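PDB 3TQC: pantothenate kinase from Coxiella burnetii, which catalyses the ATP-dependent phosphorylation of (R)-pantothenate to (R)-4'-phosphopantothenate, the first step of coenzyme A biosynthesis. Local coordinates for residues 171-176 with 193-198; 132-137 with 177-182. All coordinates share one frame; numbering follows the deposited sequence.

How the contacts relate
Contacts 1 and 2 lie at the two ends of strand 174-180, their centres about 19 Å apart. This strand is the middle one of a three-stranded antiparallel sheet, between 185-187 and 190-194. Along the chain the segments alternate: 132-137, 171-176, 177-182, 193-198. Contact 1 pairs two strands of the small sheet, the start of 174-180 with the end of 190-194. Contact 2 joins the later half of 174-180 to the loop after strand 125-129 of the P-loop kinase core. The contacts touch where I176 CG2 packs on F133 CE2, at 4.1 Å. Contact 2 is the one nearer the bound ADP.

Contact 1: 171-176 with 193-198; sequences QRNVRI and IVDQPD
V174 and V194 form an antiparallel hydrogen-bonded pair in the three-stranded antiparallel sheet. V174 N donates to V194 O at 2.8 Å, and V194 N returns the bond to V174 O at 3.0 Å. R175 and I193 follow as a non-hydrogen-bonded pair, where the CA of I193 makes a CA-H...O contact with V174 O. Past V174 and V194 in the other direction, at N173 and D195, the strands give way to loop, and side chains take over from the backbone.

D195 is the hub there. Its CG lies anti to the backbone N (chi1 -176°), which carries the carboxylate to the chain at 172-173. N173 N donates to D195 OD1 at 3.1 Å, coming from above the carboxylate plane. R172 makes a salt bridge to the same oxygen through NH1, at 3.3 Å; its bonds to both carboxylate oxygens are weak. The guanidinium and carboxylate planes stand 66° apart, with the carboxylate at the guanidinium edge. Q196 CB sits over one guanidinium face, 3.9 Å above the plane. The N173 amide runs alongside D195, and a water accepts from N173 ND2 and donates to D195 OD2.

A second water reaches Q171 O, V194 O and Q196 N, tying the two loops together where the strand pairing ends.

On the face of the sheet that carries V174 and V194, I176 CG1 presses on V194 CG2 at 3.5 Å, tighter than usual. V174, I176 and V194 are buried against helix 157-168, through V163 and I167. I128 of strand 125-129 also touches I176 and V194.

R172, N173 and D195 make a polar cluster where the strands end. The N173 backbone N-H, the weakly bound R172 guanidinium and a water gather round the D195 carboxylate, which would probably favour its charged form.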
# COMPACT_ATOMS: atom_id res chain seq x y z
N GLN B 171 -13.52 -13.42 -8.41
CA GLN B 171 -13.53 -14.45 -9.45
C GLN B 171 -13.33 -15.85 -8.88
O GLN B 171 -12.50 -16.07 -8.01
CB GLN B 171 -12.45 -14.16 -10.49
CG GLN B 171 -12.39 -15.12 -11.68
CD GLN B 171 -11.44 -14.62 -12.79
OE1 GLN B 171 -11.25 -13.41 -12.96
NE2 GLN B 171 -10.82 -15.55 -13.51
N ARG B 172 -14.09 -16.80 -9.41
CA ARG B 172 -14.01 -18.17 -8.99
C ARG B 172 -12.90 -18.91 -9.72
O ARG B 172 -12.50 -18.54 -10.84
CB ARG B 172 -15.36 -18.85 -9.24
CG ARG B 172 -16.47 -18.39 -8.26
CD ARG B 172 -16.32 -19.16 -6.95
NE ARG B 172 -17.14 -18.67 -5.86
CZ ARG B 172 -17.08 -19.12 -4.61
NH1 ARG B 172 -16.24 -20.10 -4.27
NH2 ARG B 172 -17.88 -18.60 -3.68
N ASN B 173 -12.38 -19.94 -9.07
CA ASN B 173 -11.47 -20.90 -9.71
C ASN B 173 -10.33 -20.25 -10.49
O ASN B 173 -10.19 -20.46 -11.67
CB ASN B 173 -12.27 -21.85 -10.61
CG ASN B 173 -13.28 -22.68 -9.84
OD1 ASN B 173 -14.34 -23.02 -10.37
ND2 ASN B 173 -12.96 -23.01 -8.59
N VAL B 174 -9.52 -19.46 -9.81
CA VAL B 174 -8.40 -18.81 -10.46
C VAL B 174 -7.24 -19.79 -10.52
O VAL B 174 -6.91 -20.46 -9.54
CB VAL B 174 -8.00 -17.54 -9.74
CG1 VAL B 174 -6.77 -16.90 -10.41
CG2 VAL B 174 -9.18 -16.59 -9.75
N ARG B 175 -6.66 -19.87 -11.71
CA ARG B 175 -5.60 -20.82 -11.98
C ARG B 175 -4.24 -20.22 -11.66
O ARG B 175 -3.92 -19.13 -12.11
CB ARG B 175 -5.72 -21.29 -13.43
CG ARG B 175 -6.98 -22.13 -13.63
CD ARG B 175 -7.46 -22.17 -15.06
NE ARG B 175 -8.32 -23.34 -15.32
CZ ARG B 175 -9.54 -23.53 -14.82
NH1 ARG B 175 -10.11 -22.65 -13.99
NH2 ARG B 175 -10.21 -24.64 -15.14
N ILE B 176 -3.45 -20.91 -10.85
CA ILE B 176 -2.15 -20.39 -10.43
C ILE B 176 -1.10 -21.28 -11.04
O ILE B 176 -1.13 -22.48 -10.83
CB ILE B 176 -1.98 -20.45 -8.90
CG1 ILE B 176 -3.14 -19.73 -8.18
CG2 ILE B 176 -0.59 -19.90 -8.50
CD1 ILE B 176 -3.26 -18.25 -8.49
N ILE B 193 -5.57 -24.33 -7.97
CA ILE B 193 -6.81 -23.59 -8.04
C ILE B 193 -7.06 -22.87 -6.73
O ILE B 193 -7.08 -23.49 -5.67
CB ILE B 193 -7.97 -24.51 -8.40
CG1 ILE B 193 -7.81 -25.02 -9.83
CG2 ILE B 193 -9.29 -23.76 -8.22
CD1 ILE B 193 -8.47 -26.32 -10.09
N VAL B 194 -7.19 -21.55 -6.81
CA VAL B 194 -7.57 -20.70 -5.72
C VAL B 194 -9.03 -20.31 -5.99
O VAL B 194 -9.33 -19.69 -7.02
CB VAL B 194 -6.65 -19.45 -5.64
CG1 VAL B 194 -7.13 -18.47 -4.60
CG2 VAL B 194 -5.19 -19.87 -5.36
N ASP B 195 -9.92 -20.68 -5.08
CA ASP B 195 -11.35 -20.52 -5.31
C ASP B 195 -12.07 -19.75 -4.19
O ASP B 195 -12.82 -20.33 -3.40
CB ASP B 195 -12.00 -21.89 -5.50
CG ASP B 195 -13.49 -21.78 -5.83
OD1 ASP B 195 -13.87 -20.77 -6.46
OD2 ASP B 195 -14.26 -22.71 -5.45
N GLN B 196 -11.86 -18.44 -4.19
CA GLN B 196 -12.39 -17.53 -3.17
C GLN B 196 -12.30 -18.09 -1.75
O GLN B 196 -13.30 -18.16 -1.05
CB GLN B 196 -13.82 -17.09 -3.51
CG GLN B 196 -13.86 -16.23 -4.75
CD GLN B 196 -13.16 -14.90 -4.57
OE1 GLN B 196 -12.27 -14.54 -5.35
NE2 GLN B 196 -13.56 -14.16 -3.56
N PRO B 197 -11.09 -18.46 -1.32
CA PRO B 197 -10.92 -18.89 0.05
C PRO B 197 -11.11 -17.67 0.95
O PRO B 197 -11.33 -16.56 0.46
CB PRO B 197 -9.47 -19.33 0.09
CG PRO B 197 -8.80 -18.42 -0.88
CD PRO B 197 -9.79 -18.21 -1.98
N ASP B 198 -11.03 -17.86 2.25
CA ASP B 198 -11.19 -16.75 3.15
C ASP B 198 -9.89 -15.96 3.21
O ASP B 198 -9.90 -14.75 3.40
CB ASP B 198 -11.56 -17.28 4.53
CG ASP B 198 -12.85 -18.03 4.51
OD1 ASP B 198 -13.89 -17.36 4.24
OD2 ASP B 198 -12.82 -19.27 4.73
O HOH W 1 -10.49 -17.24 -6.54
O HOH W 2 -13.68 -24.95 -7.17

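Contact 2: 132-137 with 177-182; sequences GFLYSN and PVYSHH
F133 lays one face of its ring over the pyrrolidine of P177. P177 CG stands 4.0 Å from the ring centroid and 16° off the normal, a CH-pi contact displaced toward the rim. P177 CD also meets the ring, 3.7 Å from F133 CZ. The CB of F133 points away from the strand, but the ring comes back to it. L160 and V163 of helix 157-168 touch the ring as well.

A second CH-pi contact lies further along. L134 CD1 sits over one face of the Y179 ring, 4.0 Å from its centroid and 22° off the normal. It comes closest to the ring at CE1. With CG anti to the backbone N (chi1 -177°), the Y179 ring extends out from the strand toward L134.

G132 fits between these two contacts. Its carbonyl O comes to 3.1 Å from P177 CG. Its CA makes a CA-H...O contact with P177 O at 3.5 Å, and the bare CA lets the backbone come this close. Y179 CB lies 3.9 Å from G132 N. F133 is also bonded through its backbone to D156.

The loop after strand 125-129 thus packs on the middle strand of the three-stranded antiparallel sheet. The Y179 side chain is about 10 Å from the bound ADP, so this packing lies near the nucleotide without touching it. Between the segments the contact rests on shape and dispersion, with ring faces against aliphatic carbons. A polar tie runs through K149, whose NZ bonds both Y179 OH and N137 OD1.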
# COMPACT_ATOMS: atom_id res chain seq x y z
N GLY B 132 5.69 -19.25 -9.12
CA GLY B 132 4.90 -19.70 -10.22
C GLY B 132 4.76 -18.70 -11.34
O GLY B 132 4.41 -19.08 -12.45
N PHE B 133 5.05 -17.43 -11.06
CA PHE B 133 4.96 -16.39 -12.07
C PHE B 133 6.32 -16.01 -12.63
O PHE B 133 6.44 -15.03 -13.35
CB PHE B 133 4.22 -15.19 -11.48
CG PHE B 133 2.82 -15.52 -11.04
CD1 PHE B 133 1.74 -15.36 -11.90
CD2 PHE B 133 2.59 -16.04 -9.76
CE1 PHE B 133 0.45 -15.66 -11.49
CE2 PHE B 133 1.29 -16.37 -9.35
CZ PHE B 133 0.22 -16.18 -10.23
N LEU B 134 7.35 -16.80 -12.33
CA LEU B 134 8.62 -16.67 -13.01
C LEU B 134 8.42 -17.04 -14.47
O LEU B 134 7.59 -17.89 -14.78
CB LEU B 134 9.67 -17.61 -12.41
CG LEU B 134 10.21 -17.20 -11.04
CD1 LEU B 134 11.00 -18.36 -10.40
CD2 LEU B 134 11.07 -15.94 -11.17
N TYR B 135 9.18 -16.39 -15.35
CA TYR B 135 9.25 -16.82 -16.74
C TYR B 135 9.95 -18.17 -16.78
O TYR B 135 10.81 -18.46 -15.95
CB TYR B 135 10.03 -15.81 -17.61
CG TYR B 135 9.34 -14.46 -17.83
CD1 TYR B 135 8.10 -14.38 -18.46
CD2 TYR B 135 9.96 -13.27 -17.45
CE1 TYR B 135 7.48 -13.15 -18.67
CE2 TYR B 135 9.35 -12.03 -17.66
CZ TYR B 135 8.11 -11.98 -18.28
OH TYR B 135 7.52 -10.75 -18.50
N SER B 136 9.59 -19.01 -17.75
CA SER B 136 10.25 -20.29 -17.92
C SER B 136 11.73 -20.09 -18.21
O SER B 136 12.15 -19.01 -18.63
CB SER B 136 9.63 -21.03 -19.10
OG SER B 136 9.81 -20.26 -20.27
N ASN B 137 12.51 -21.15 -18.01
CA ASN B 137 13.94 -21.10 -18.30
C ASN B 137 14.20 -20.71 -19.76
O ASN B 137 15.07 -19.90 -20.04
CB ASN B 137 14.63 -22.43 -17.97
CG ASN B 137 14.79 -22.66 -16.47
OD1 ASN B 137 14.60 -21.75 -15.66
ND2 ASN B 137 15.15 -23.88 -16.10
N PRO B 177 -0.15 -20.70 -11.80
CA PRO B 177 0.90 -21.50 -12.40
C PRO B 177 1.85 -22.06 -11.34
O PRO B 177 1.92 -21.54 -10.24
CB PRO B 177 1.60 -20.53 -13.36
CG PRO B 177 1.33 -19.22 -12.82
CD PRO B 177 -0.02 -19.28 -12.18
N VAL B 178 2.50 -23.16 -11.67
CA VAL B 178 3.27 -23.94 -10.70
C VAL B 178 4.74 -23.98 -11.10
O VAL B 178 5.06 -24.24 -12.25
CB VAL B 178 2.71 -25.37 -10.61
CG1 VAL B 178 3.60 -26.27 -9.72
CG2 VAL B 178 1.26 -25.34 -10.09
N TYR B 179 5.61 -23.71 -10.14
CA TYR B 179 7.06 -23.79 -10.32
C TYR B 179 7.63 -25.00 -9.56
O TYR B 179 7.35 -25.19 -8.38
CB TYR B 179 7.69 -22.51 -9.78
CG TYR B 179 9.18 -22.41 -9.97
CD1 TYR B 179 9.72 -22.02 -11.19
CD2 TYR B 179 10.06 -22.70 -8.93
CE1 TYR B 179 11.10 -21.94 -11.37
CE2 TYR B 179 11.42 -22.62 -9.09
CZ TYR B 179 11.94 -22.24 -10.31
OH TYR B 179 13.29 -22.14 -10.46
N SER B 180 8.43 -25.81 -10.25
CA SER B 180 9.17 -26.91 -9.62
C SER B 180 10.61 -26.51 -9.33
O SER B 180 11.39 -26.26 -10.27
CB SER B 180 9.22 -28.13 -10.52
OG SER B 180 10.24 -28.99 -10.06
N HIS B 181 10.97 -26.49 -8.05
CA HIS B 181 12.36 -26.27 -7.64
C HIS B 181 13.25 -27.42 -8.09
O HIS B 181 14.44 -27.24 -8.36
CB HIS B 181 12.45 -26.10 -6.12
CG HIS B 181 11.79 -24.85 -5.61
ND1 HIS B 181 12.33 -23.60 -5.79
CD2 HIS B 181 10.64 -24.67 -4.92
CE1 HIS B 181 11.54 -22.69 -5.23
NE2 HIS B 181 10.50 -23.32 -4.70
N HIS B 182 12.65 -28.61 -8.19
CA HIS B 182 13.37 -29.80 -8.61
C HIS B 182 13.84 -29.66 -10.06
O HIS B 182 14.98 -29.96 -10.39
CB HIS B 182 12.46 -31.02 -8.46
CG HIS B 182 13.16 -32.33 -8.68
ND1 HIS B 182 14.07 -32.84 -7.78
CD2 HIS B 182 13.06 -33.23 -9.68
CE1 HIS B 182 14.51 -34.01 -8.23
NE2 HIS B 182 13.91 -34.27 -9.38